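Local coordinates for protein ADP-ribosylating toxin CARDS (Mycoplasma pneumoniae, PDB 4TLV) that transfers ADP-ribosyl groups from NAD+ to multiple target proteins in vitro and makes mammalian cells form vacuoles, acting as the main virulence factor of the bacterium, at residues Y453-Q458 with S463-T468; L555-S560 with G565-T570; A58-F63 with E171-N176; S65-Y70 with H74-Y79. All coordinates share one frame; numbering follows the deposited sequence.

Contact 1: Y453-Q458 with S463-T468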
# COMPACT_ATOMS: atom_id res chain seq x y z
N TYR A 453 -11.04 -8.55 27.34
CA TYR A 453 -10.81 -9.76 26.56
C TYR A 453 -11.06 -9.56 25.06
O TYR A 453 -12.04 -8.93 24.67
CB TYR A 453 -11.70 -10.91 27.07
CG TYR A 453 -11.40 -11.31 28.49
CD1 TYR A 453 -10.31 -12.11 28.79
CD2 TYR A 453 -12.19 -10.86 29.54
CE1 TYR A 453 -10.02 -12.48 30.10
CE2 TYR A 453 -11.92 -11.23 30.85
CZ TYR A 453 -10.83 -12.03 31.12
OH TYR A 453 -10.56 -12.40 32.42
N TYR A 454 -10.18 -10.11 24.24
CA TYR A 454 -10.38 -10.10 22.79
C TYR A 454 -11.10 -11.35 22.26
O TYR A 454 -10.89 -12.46 22.74
CB TYR A 454 -9.03 -9.97 22.07
CG TYR A 454 -8.35 -8.65 22.33
CD1 TYR A 454 -7.63 -8.45 23.50
CD2 TYR A 454 -8.43 -7.61 21.42
CE1 TYR A 454 -7.00 -7.25 23.75
CE2 TYR A 454 -7.80 -6.39 21.66
CZ TYR A 454 -7.09 -6.22 22.83
OH TYR A 454 -6.46 -5.02 23.07
N TYR A 455 -11.92 -11.14 21.24
CA TYR A 455 -12.59 -12.22 20.54
C TYR A 455 -12.37 -12.13 19.04
O TYR A 455 -12.17 -11.04 18.49
CB TYR A 455 -14.08 -12.18 20.81
CG TYR A 455 -14.42 -12.43 22.26
CD1 TYR A 455 -14.40 -11.39 23.18
CD2 TYR A 455 -14.75 -13.71 22.71
CE1 TYR A 455 -14.71 -11.61 24.53
CE2 TYR A 455 -15.07 -13.94 24.05
CZ TYR A 455 -15.05 -12.89 24.95
OH TYR A 455 -15.36 -13.12 26.27
N THR A 456 -12.44 -13.28 18.39
CA THR A 456 -12.19 -13.40 16.96
C THR A 456 -13.34 -14.19 16.31
O THR A 456 -13.92 -15.09 16.93
CB THR A 456 -10.82 -14.09 16.71
OG1 THR A 456 -10.46 -13.97 15.33
CG2 THR A 456 -10.87 -15.57 17.11
N PRO A 457 -13.70 -13.85 15.07
CA PRO A 457 -14.78 -14.56 14.38
C PRO A 457 -14.37 -16.00 14.09
O PRO A 457 -13.17 -16.29 13.92
CB PRO A 457 -14.92 -13.81 13.05
CG PRO A 457 -14.07 -12.60 13.17
CD PRO A 457 -13.04 -12.87 14.20
N GLN A 458 -15.35 -16.90 14.06
CA GLN A 458 -15.14 -18.28 13.64
C GLN A 458 -16.00 -18.51 12.41
O GLN A 458 -17.02 -17.83 12.24
CB GLN A 458 -15.56 -19.26 14.74
CG GLN A 458 -14.74 -19.17 16.01
CD GLN A 458 -13.44 -19.97 15.95
OE1 GLN A 458 -12.35 -19.41 16.08
NE2 GLN A 458 -13.55 -21.28 15.76
N SER A 463 -17.84 -16.88 17.95
CA SER A 463 -16.53 -16.29 18.26
C SER A 463 -15.73 -17.18 19.18
O SER A 463 -16.27 -17.94 19.98
CB SER A 463 -16.67 -14.90 18.91
OG SER A 463 -17.56 -14.09 18.18
N TYR A 464 -14.42 -17.03 19.09
CA TYR A 464 -13.46 -17.71 19.94
C TYR A 464 -12.80 -16.61 20.76
O TYR A 464 -12.65 -15.48 20.28
CB TYR A 464 -12.45 -18.40 19.03
CG TYR A 464 -11.35 -19.23 19.65
CD1 TYR A 464 -10.42 -18.67 20.52
CD2 TYR A 464 -11.19 -20.57 19.30
CE1 TYR A 464 -9.38 -19.43 21.06
CE2 TYR A 464 -10.15 -21.34 19.84
CZ TYR A 464 -9.25 -20.76 20.72
OH TYR A 464 -8.22 -21.51 21.25
N GLN A 465 -12.42 -16.91 21.99
CA GLN A 465 -11.81 -15.91 22.85
C GLN A 465 -10.31 -15.89 22.67
O GLN A 465 -9.58 -16.63 23.31
CB GLN A 465 -12.18 -16.14 24.32
CG GLN A 465 -11.92 -14.92 25.21
CD GLN A 465 -10.47 -14.77 25.60
OE1 GLN A 465 -9.95 -15.55 26.40
NE2 GLN A 465 -9.81 -13.74 25.07
N MET A 466 -9.87 -15.02 21.76
CA MET A 466 -8.46 -14.77 21.52
C MET A 466 -8.38 -13.59 20.54
O MET A 466 -9.37 -13.27 19.86
CB MET A 466 -7.77 -16.01 20.93
CG MET A 466 -8.38 -16.49 19.62
SD MET A 466 -7.55 -17.91 18.85
CE MET A 466 -6.37 -17.09 17.78
N LYS A 467 -7.23 -12.96 20.46
CA LYS A 467 -7.06 -11.86 19.54
C LYS A 467 -6.95 -12.43 18.13
O LYS A 467 -6.30 -13.46 17.92
CB LYS A 467 -5.84 -11.02 19.92
CG LYS A 467 -5.82 -9.65 19.24
CD LYS A 467 -4.66 -8.79 19.74
CE LYS A 467 -4.50 -7.53 18.89
NZ LYS A 467 -3.44 -6.62 19.42
N THR A 468 -7.61 -11.80 17.17
CA THR A 468 -7.54 -12.25 15.78
C THR A 468 -6.09 -12.21 15.32
O THR A 468 -5.40 -11.21 15.51
CB THR A 468 -8.39 -11.35 14.89
OG1 THR A 468 -9.76 -11.40 15.33
CG2 THR A 468 -8.31 -11.80 13.44
O HOH W 1 -7.86 -11.60 25.28
O HOH W 2 -9.44 -9.81 18.32
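A short beta hairpin of the D3 domain brings strand 453-457 against strand 463-464, with Thr456 facing Tyr464 as an antiparallel hydrogen-bonded pair. Thr456 N donates to Tyr464 O at 2.9 Å, and Tyr464 N returns the bond to Thr456 O. Regular pairing stops after Tyr464, and side chains take over. Gln465 bends at chi2 (-80°), which turns its amide in toward the partner strand until NE2 lies 2.9 Å from Tyr454 O, in the carbonyl plane and on a lone pair. Water 1 accepts from Tyr454 N and, weakly, from Gln465 NE2, so the amide grips this backbone both directly and through solvent. A glutamine suits the place because its aliphatic part is useful too: CG sits over one face of the Tyr455 ring, 3.9 Å from the centroid, as a CH-pi contact. The Tyr454 ring runs alongside Lys467, pointing the same way, and the methylene CD covers one ring face near its rim. Deeper in, the hydroxyls of Thr456 and Thr468 approach to 2.7 Å between their OG1 atoms, while Leu446 O is a further hydrogen-bond partner of Thr468 OG1. Threonine serves both needs here, since Thr456 CG2 packs 3.7 Å from Met466 CG. Water 2 links Tyr455 O to Thr468 N where the backbones have parted. On its other side the Tyr455 strand pairs with strand 448-450, and the Tyr455 ring stacks on Trp448. The whole is a three-stranded antiparallel meander, with one hairpin following another, within a beta-trefoil domain.

Contact 2: L555-S560 with G565-T570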
# COMPACT_ATOMS: atom_id res chain seq x y z
N LEU A 555 -23.33 -4.85 10.73
CA LEU A 555 -22.67 -5.97 11.39
C LEU A 555 -22.57 -5.73 12.89
O LEU A 555 -22.08 -4.69 13.32
CB LEU A 555 -21.26 -6.17 10.81
CG LEU A 555 -20.55 -7.47 11.16
CD1 LEU A 555 -21.33 -8.65 10.54
CD2 LEU A 555 -19.11 -7.46 10.67
N LYS A 556 -23.02 -6.70 13.68
CA LYS A 556 -22.86 -6.65 15.13
C LYS A 556 -22.60 -8.04 15.71
O LYS A 556 -22.70 -9.04 15.00
CB LYS A 556 -24.10 -6.04 15.80
CG LYS A 556 -24.44 -4.65 15.32
CD LYS A 556 -25.47 -4.00 16.26
CE LYS A 556 -26.15 -2.81 15.60
NZ LYS A 556 -27.23 -2.27 16.48
N VAL A 557 -22.27 -8.08 17.00
CA VAL A 557 -22.02 -9.34 17.70
C VAL A 557 -22.80 -9.39 19.02
O VAL A 557 -22.85 -8.41 19.76
CB VAL A 557 -20.53 -9.53 18.03
CG1 VAL A 557 -20.30 -10.92 18.57
CG2 VAL A 557 -19.68 -9.32 16.81
N ILE A 558 -23.38 -10.55 19.32
CA ILE A 558 -24.09 -10.73 20.59
C ILE A 558 -23.10 -10.85 21.73
O ILE A 558 -22.13 -11.59 21.64
CB ILE A 558 -25.04 -11.95 20.54
CG1 ILE A 558 -26.08 -11.75 19.44
CG2 ILE A 558 -25.71 -12.15 21.91
CD1 ILE A 558 -26.96 -12.97 19.16
N ILE A 559 -23.34 -10.12 22.82
CA ILE A 559 -22.36 -10.06 23.90
C ILE A 559 -22.47 -11.18 24.93
O ILE A 559 -21.45 -11.71 25.39
CB ILE A 559 -22.42 -8.69 24.64
CG1 ILE A 559 -21.91 -7.58 23.73
CG2 ILE A 559 -21.61 -8.76 25.90
CD1 ILE A 559 -21.88 -6.20 24.43
N SER A 560 -23.69 -11.55 25.30
CA SER A 560 -23.84 -12.52 26.38
C SER A 560 -25.06 -13.39 26.14
O SER A 560 -25.82 -13.17 25.19
CB SER A 560 -23.95 -11.81 27.72
OG SER A 560 -25.18 -11.11 27.80
N GLY A 565 -21.32 -14.24 21.19
CA GLY A 565 -20.29 -14.38 20.18
C GLY A 565 -20.83 -14.55 18.78
O GLY A 565 -20.07 -14.68 17.83
N GLY A 566 -22.16 -14.55 18.65
CA GLY A 566 -22.78 -14.72 17.35
C GLY A 566 -22.78 -13.45 16.52
O GLY A 566 -23.26 -12.40 16.96
N TRP A 567 -22.26 -13.54 15.29
CA TRP A 567 -22.21 -12.40 14.38
C TRP A 567 -23.49 -12.32 13.57
O TRP A 567 -23.93 -13.31 13.00
CB TRP A 567 -20.98 -12.53 13.46
CG TRP A 567 -19.68 -12.45 14.20
CD1 TRP A 567 -19.17 -13.39 15.03
CD2 TRP A 567 -18.73 -11.38 14.17
NE1 TRP A 567 -17.96 -12.97 15.53
CE2 TRP A 567 -17.66 -11.74 15.01
CE3 TRP A 567 -18.67 -10.15 13.50
CZ2 TRP A 567 -16.55 -10.91 15.22
CZ3 TRP A 567 -17.57 -9.32 13.71
CH2 TRP A 567 -16.52 -9.71 14.56
N TYR A 568 -24.10 -11.14 13.51
CA TYR A 568 -25.33 -10.98 12.74
C TYR A 568 -25.36 -9.61 12.10
O TYR A 568 -24.50 -8.77 12.39
CB TYR A 568 -26.55 -11.18 13.67
CG TYR A 568 -26.73 -10.07 14.70
CD1 TYR A 568 -26.02 -10.09 15.90
CD2 TYR A 568 -27.60 -9.02 14.46
CE1 TYR A 568 -26.17 -9.08 16.84
CE2 TYR A 568 -27.77 -8.01 15.40
CZ TYR A 568 -27.06 -8.04 16.58
OH TYR A 568 -27.22 -7.02 17.50
N SER A 569 -26.31 -9.37 11.21
CA SER A 569 -26.53 -8.02 10.71
C SER A 569 -27.97 -7.57 10.99
O SER A 569 -28.87 -8.41 11.11
CB SER A 569 -26.21 -7.90 9.21
OG SER A 569 -27.11 -8.64 8.40
N THR A 570 -28.18 -6.26 11.06
CA THR A 570 -29.45 -5.72 11.54
C THR A 570 -29.80 -4.35 10.96
O THR A 570 -28.93 -3.58 10.56
CB THR A 570 -29.46 -5.64 13.08
OG1 THR A 570 -30.72 -5.12 13.53
CG2 THR A 570 -28.33 -4.75 13.61
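Lys556 and Tyr568 form the central pair of this hairpin, exchanging two nearly straight backbone bonds: Lys556 N to Tyr568 O and Tyr568 N to Lys556 O, each 2.9 Å. Two more close the turn end, Ile558 N to Gly566 O at 3.0 Å and Gly565 N to Ile558 O at 2.8 Å. Gly565 has a positive phi of 85°, where a side chain would press on the preceding carbonyl.

Aromatic contacts occupy both faces. Val557 CG2 stands over the centre of the Trp567 six-membered ring, 3.4 Å from its centroid, a CH-pi contact that a slim branched residue makes well; Leu555 CD2 meets the same indole at its edge, 3.9 Å from CZ3. On the opposite face, Tyr568 CG stands between the backbone N and carbonyl carbon (chi1 68°), bringing the ring back over the partner strand, off-centre against Lys556 CB and with CE1 3.7 Å from Ile558 CG1.

Lys556 CE passes Thr570 CG2 at 3.5 Å, and NZ goes on to Asp572 O and a salt bridge with Glu575, whose OE1 also bonds Tyr568 OH. Strand 578-583 pairs with 554-558, strand 506-512 with 567-570, and Trp448 of strand 448-450 packs against Val557 and Trp567.

Contact 3: A58-F63 with E171-N176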
# COMPACT_ATOMS: atom_id res chain seq x y z
N ALA A 58 7.77 5.31 -1.66
CA ALA A 58 6.59 5.68 -2.42
C ALA A 58 6.73 7.08 -3.03
O ALA A 58 6.28 7.32 -4.15
CB ALA A 58 5.32 5.58 -1.55
N ALA A 59 7.36 8.01 -2.31
CA ALA A 59 7.57 9.36 -2.85
C ALA A 59 8.43 9.32 -4.12
O ALA A 59 8.28 10.18 -4.99
CB ALA A 59 8.22 10.28 -1.81
N ILE A 60 9.34 8.36 -4.21
CA ILE A 60 10.33 8.40 -5.29
C ILE A 60 10.00 7.45 -6.45
O ILE A 60 10.65 7.50 -7.50
CB ILE A 60 11.78 8.15 -4.77
CG1 ILE A 60 12.81 8.54 -5.85
CG2 ILE A 60 11.99 6.70 -4.41
CD1 ILE A 60 14.24 8.66 -5.32
N ARG A 61 8.97 6.63 -6.29
CA ARG A 61 8.63 5.66 -7.34
C ARG A 61 8.47 6.28 -8.74
O ARG A 61 9.00 5.74 -9.73
CB ARG A 61 7.38 4.84 -6.96
CG ARG A 61 6.90 3.82 -8.04
CD ARG A 61 8.01 2.88 -8.51
NE ARG A 61 7.51 2.04 -9.60
CZ ARG A 61 7.43 2.43 -10.87
NH1 ARG A 61 7.85 3.64 -11.22
NH2 ARG A 61 6.94 1.60 -11.80
N PHE A 62 7.76 7.40 -8.85
CA PHE A 62 7.50 7.99 -10.18
C PHE A 62 8.83 8.33 -10.84
O PHE A 62 8.95 8.30 -12.06
CB PHE A 62 6.64 9.26 -10.10
CG PHE A 62 7.40 10.49 -9.65
CD1 PHE A 62 7.60 10.74 -8.29
CD2 PHE A 62 7.94 11.37 -10.58
CE1 PHE A 62 8.33 11.85 -7.86
CE2 PHE A 62 8.68 12.49 -10.15
CZ PHE A 62 8.86 12.73 -8.79
N PHE A 63 9.81 8.65 -10.01
CA PHE A 63 11.09 9.15 -10.48
C PHE A 63 11.93 8.03 -11.14
O PHE A 63 12.90 8.31 -11.85
CB PHE A 63 11.83 9.81 -9.30
CG PHE A 63 12.97 10.70 -9.71
CD1 PHE A 63 12.74 11.86 -10.43
CD2 PHE A 63 14.27 10.38 -9.36
CE1 PHE A 63 13.79 12.69 -10.79
CE2 PHE A 63 15.32 11.20 -9.72
CZ PHE A 63 15.08 12.36 -10.44
N GLU A 171 15.22 1.53 -15.33
CA GLU A 171 15.86 2.47 -14.44
C GLU A 171 15.57 2.12 -12.99
O GLU A 171 14.54 1.52 -12.68
CB GLU A 171 15.34 3.89 -14.68
CG GLU A 171 15.52 4.39 -16.09
CD GLU A 171 16.91 4.93 -16.35
OE1 GLU A 171 17.47 5.62 -15.46
OE2 GLU A 171 17.43 4.68 -17.45
N THR A 172 16.46 2.55 -12.10
CA THR A 172 16.16 2.54 -10.68
C THR A 172 16.55 3.90 -10.12
O THR A 172 17.03 4.77 -10.85
CB THR A 172 16.84 1.34 -9.96
OG1 THR A 172 16.31 1.22 -8.63
CG2 THR A 172 18.35 1.49 -9.90
N THR A 173 16.32 4.12 -8.83
CA THR A 173 16.63 5.40 -8.22
C THR A 173 17.65 5.19 -7.13
O THR A 173 17.81 4.08 -6.62
CB THR A 173 15.37 6.06 -7.64
OG1 THR A 173 14.76 5.16 -6.71
CG2 THR A 173 14.37 6.37 -8.75
N ARG A 174 18.35 6.25 -6.78
CA ARG A 174 19.30 6.20 -5.69
C ARG A 174 19.12 7.42 -4.79
O ARG A 174 18.92 8.54 -5.28
CB ARG A 174 20.74 6.17 -6.23
CG ARG A 174 21.05 4.93 -7.05
CD ARG A 174 22.53 4.90 -7.41
NE ARG A 174 22.94 6.18 -7.96
CZ ARG A 174 24.21 6.53 -8.18
NH1 ARG A 174 25.18 5.67 -7.89
NH2 ARG A 174 24.49 7.72 -8.69
N ILE A 175 19.15 7.20 -3.48
CA ILE A 175 19.17 8.31 -2.55
C ILE A 175 20.62 8.54 -2.10
O ILE A 175 21.21 7.73 -1.39
CB ILE A 175 18.25 8.05 -1.35
CG1 ILE A 175 16.83 7.72 -1.84
CG2 ILE A 175 18.24 9.26 -0.40
CD1 ILE A 175 15.87 7.32 -0.75
N ASN A 176 21.19 9.64 -2.55
CA ASN A 176 22.60 9.90 -2.28
C ASN A 176 22.87 10.57 -0.92
O ASN A 176 22.17 11.51 -0.53
CB ASN A 176 23.17 10.75 -3.42
CG ASN A 176 23.02 10.05 -4.76
OD1 ASN A 176 23.53 8.95 -4.96
ND2 ASN A 176 22.28 10.68 -5.68
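The Phe63 ring meets Thr173 slantwise, its CD2 4.1 Å from the methyl CG2, while Thr173 CG2 also lies 3.8 Å from the backbone atom Phe63 C. Within 58-63 the other ring, that of Phe62, is covered over the centre of one face by the CB of its neighbour Phe63. On the strand the Arg174 guanidinium has Asn176 OD1 above one face, offset toward the rim, and reaches Asp153 in a salt bridge.

The main meeting is between Ile60 and Thr173, which approach tip to tip. Ile60 is extended, with CG1 anti to the backbone N (chi1 -166°), and this carries CD1 to 3.7 Å from Thr173 CB. An isoleucine is long enough to span the distance from helix to sheet, and its CD1 also lies 4.4 Å from Ile175 CG1. Threonine answers with two characters: CG2 turns to the apolar side, whereas OG1 bonds a glycerol probably left from crystallisation. No hydrogen bond joins the segments. Ile60 and Phe63 also rest on Val152, and Ile60 on Val13. Helix 56-60 and the 3-10 segment that follows thus lie against the antiparallel sheet of the mono-ADP-ribosyltransferase domain, a pertussis-toxin S1-like fold.

Contact 4: S65-Y70 with H74-Y79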
# COMPACT_ATOMS: atom_id res chain seq x y z
N SER A 65 10.71 6.11 -13.52
CA SER A 65 10.10 5.81 -14.83
C SER A 65 11.17 5.47 -15.86
O SER A 65 12.23 6.09 -15.87
CB SER A 65 9.34 7.02 -15.36
OG SER A 65 8.19 7.29 -14.57
N TRP A 66 10.88 4.51 -16.73
CA TRP A 66 11.87 4.01 -17.66
C TRP A 66 12.01 4.92 -18.88
O TRP A 66 11.06 5.60 -19.27
CB TRP A 66 11.50 2.60 -18.12
CG TRP A 66 11.47 1.56 -17.02
CD1 TRP A 66 11.71 1.75 -15.68
CD2 TRP A 66 11.19 0.18 -17.20
NE1 TRP A 66 11.59 0.54 -15.02
CE2 TRP A 66 11.27 -0.43 -15.93
CE3 TRP A 66 10.87 -0.61 -18.31
CZ2 TRP A 66 11.04 -1.80 -15.74
CZ3 TRP A 66 10.64 -1.97 -18.13
CH2 TRP A 66 10.73 -2.54 -16.85
N LEU A 67 13.19 4.94 -19.48
CA LEU A 67 13.46 5.88 -20.57
C LEU A 67 13.23 5.25 -21.93
O LEU A 67 13.34 4.04 -22.07
CB LEU A 67 14.91 6.38 -20.52
CG LEU A 67 15.42 6.99 -19.22
CD1 LEU A 67 16.78 7.62 -19.47
CD2 LEU A 67 14.46 8.03 -18.69
N ARG A 68 12.96 6.08 -22.93
CA ARG A 68 13.03 5.64 -24.32
C ARG A 68 14.48 5.36 -24.70
O ARG A 68 15.40 5.81 -24.02
CB ARG A 68 12.47 6.72 -25.25
CG ARG A 68 11.00 7.01 -25.06
CD ARG A 68 10.53 8.12 -26.00
NE ARG A 68 9.09 8.34 -25.91
CZ ARG A 68 8.18 7.61 -26.55
NH1 ARG A 68 8.55 6.61 -27.33
NH2 ARG A 68 6.88 7.89 -26.40
N GLU A 69 14.67 4.62 -25.79
CA GLU A 69 16.00 4.26 -26.29
C GLU A 69 16.71 5.39 -27.02
O GLU A 69 16.81 5.38 -28.25
CB GLU A 69 15.89 3.05 -27.23
CG GLU A 69 15.31 1.82 -26.57
CD GLU A 69 15.34 0.59 -27.46
OE1 GLU A 69 14.91 0.66 -28.64
OE2 GLU A 69 15.79 -0.47 -26.98
N TYR A 70 17.21 6.38 -26.27
CA TYR A 70 18.01 7.47 -26.83
C TYR A 70 19.12 7.77 -25.84
O TYR A 70 19.11 7.26 -24.72
CB TYR A 70 17.16 8.72 -27.04
CG TYR A 70 16.69 9.36 -25.75
CD1 TYR A 70 15.53 8.92 -25.12
CD2 TYR A 70 17.42 10.37 -25.14
CE1 TYR A 70 15.10 9.49 -23.93
CE2 TYR A 70 17.00 10.95 -23.95
CZ TYR A 70 15.83 10.50 -23.35
OH TYR A 70 15.40 11.06 -22.16
N HIS A 74 20.49 14.82 -20.48
CA HIS A 74 20.29 15.39 -19.16
C HIS A 74 19.93 14.30 -18.16
O HIS A 74 18.76 13.97 -17.98
CB HIS A 74 19.22 16.48 -19.20
CG HIS A 74 19.47 17.52 -20.25
ND1 HIS A 74 20.23 18.65 -20.02
CD2 HIS A 74 19.09 17.58 -21.55
CE1 HIS A 74 20.30 19.37 -21.12
NE2 HIS A 74 19.62 18.74 -22.07
N PRO A 75 20.96 13.71 -17.53
CA PRO A 75 20.78 12.79 -16.40
C PRO A 75 19.73 13.33 -15.43
O PRO A 75 19.58 14.54 -15.25
CB PRO A 75 22.15 12.81 -15.73
CG PRO A 75 23.09 13.06 -16.85
CD PRO A 75 22.38 13.97 -17.81
N ARG A 76 19.00 12.41 -14.82
CA ARG A 76 17.80 12.77 -14.09
C ARG A 76 18.13 12.91 -12.60
O ARG A 76 18.56 11.94 -11.98
CB ARG A 76 16.77 11.69 -14.35
CG ARG A 76 15.48 11.89 -13.65
CD ARG A 76 14.66 10.64 -13.79
NE ARG A 76 13.97 10.58 -15.08
CZ ARG A 76 13.35 9.49 -15.53
NH1 ARG A 76 13.35 8.37 -14.79
NH2 ARG A 76 12.73 9.53 -16.70
N ARG A 77 17.98 14.13 -12.08
CA ARG A 77 18.29 14.46 -10.68
C ARG A 77 17.20 15.31 -10.04
O ARG A 77 16.54 16.10 -10.71
CB ARG A 77 19.60 15.24 -10.58
CG ARG A 77 20.87 14.43 -10.78
CD ARG A 77 22.11 15.28 -10.45
NE ARG A 77 23.33 14.48 -10.49
CZ ARG A 77 24.44 14.81 -11.15
NH1 ARG A 77 24.49 15.95 -11.84
NH2 ARG A 77 25.50 14.01 -11.13
N ALA A 78 17.02 15.16 -8.73
CA ALA A 78 15.98 15.89 -7.99
C ALA A 78 16.35 15.81 -6.52
O ALA A 78 17.44 15.34 -6.19
CB ALA A 78 14.60 15.26 -8.23
N TYR A 79 15.46 16.28 -5.64
CA TYR A 79 15.72 16.22 -4.21
C TYR A 79 14.59 15.54 -3.48
O TYR A 79 13.43 15.78 -3.78
CB TYR A 79 15.94 17.61 -3.64
CG TYR A 79 17.16 18.24 -4.24
CD1 TYR A 79 18.42 18.00 -3.70
CD2 TYR A 79 17.06 19.03 -5.38
CE1 TYR A 79 19.55 18.56 -4.26
CE2 TYR A 79 18.19 19.58 -5.96
CZ TYR A 79 19.43 19.34 -5.39
OH TYR A 79 20.55 19.90 -5.95
O HOH W 3 10.33 8.16 -18.47
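Arg76 reaches across to the backbone carbonyl of Ser65, and its conformation explains how. CG stands anti to the backbone N (chi1 179°) and the next torsion is also extended, so the chain runs straight out from the strand; a single bend at chi3 (-81°) then turns the guanidinium. NH1 donates to Ser65 O at 2.8 Å in an almost straight bond (172°), and the oxygen lies close to the guanidinium plane, using a lone pair in the plane of its carbonyl. NH1 has a second, weak bond to Phe63 O. NH2 takes the next step along the chain through water 3, which donates to Trp66 O at 2.8 Å and accepts from NH2 at 3.3 Å. One flat group with several N-H directions can therefore bond one carbonyl directly and reach the next through a water, a task for which arginine is well suited.

The side chain of Leu67 slides past that of Arg76 in the opposite direction. The approach of Leu67 CD2 to Arg76 NH2 is too short to be trusted. Trp66 O has a further partner in Arg168, and Leu67 pairs with Val169. Strands 67-68 and 76-84 are not neighbours: 146-156 and 168-181 run between them, so Arg76 links its own strand to the segment leading into the edge strand 67-68 of the five-stranded antiparallel sheet of the mono-ADP-ribosyltransferase domain.

How the contacts relate
Contacts 1 and 2 belong to D3, contacts 3 and 4 to the mono-ADP-ribosyltransferase domain, with about 42 Å between the centres of contacts 1 and 3. Contact 2 alone is a buried contact and combines strand pairing with apolar faces; contact 1 is partly exposed and relies more on a side-chain amide, hydroxyls and waters. They touch where Ser463 OG probably bonds Gly565 O and Trp567 NE1, and where Pro457 packs on Trp567. Contacts 3 and 4 are both partly buried, but contact 3 is apolar, helix against sheet, whereas contact 4 is polar, an arginine on carbonyls. Contact 4 is nested within the loop closed by contact 3, and both reach the same sheet.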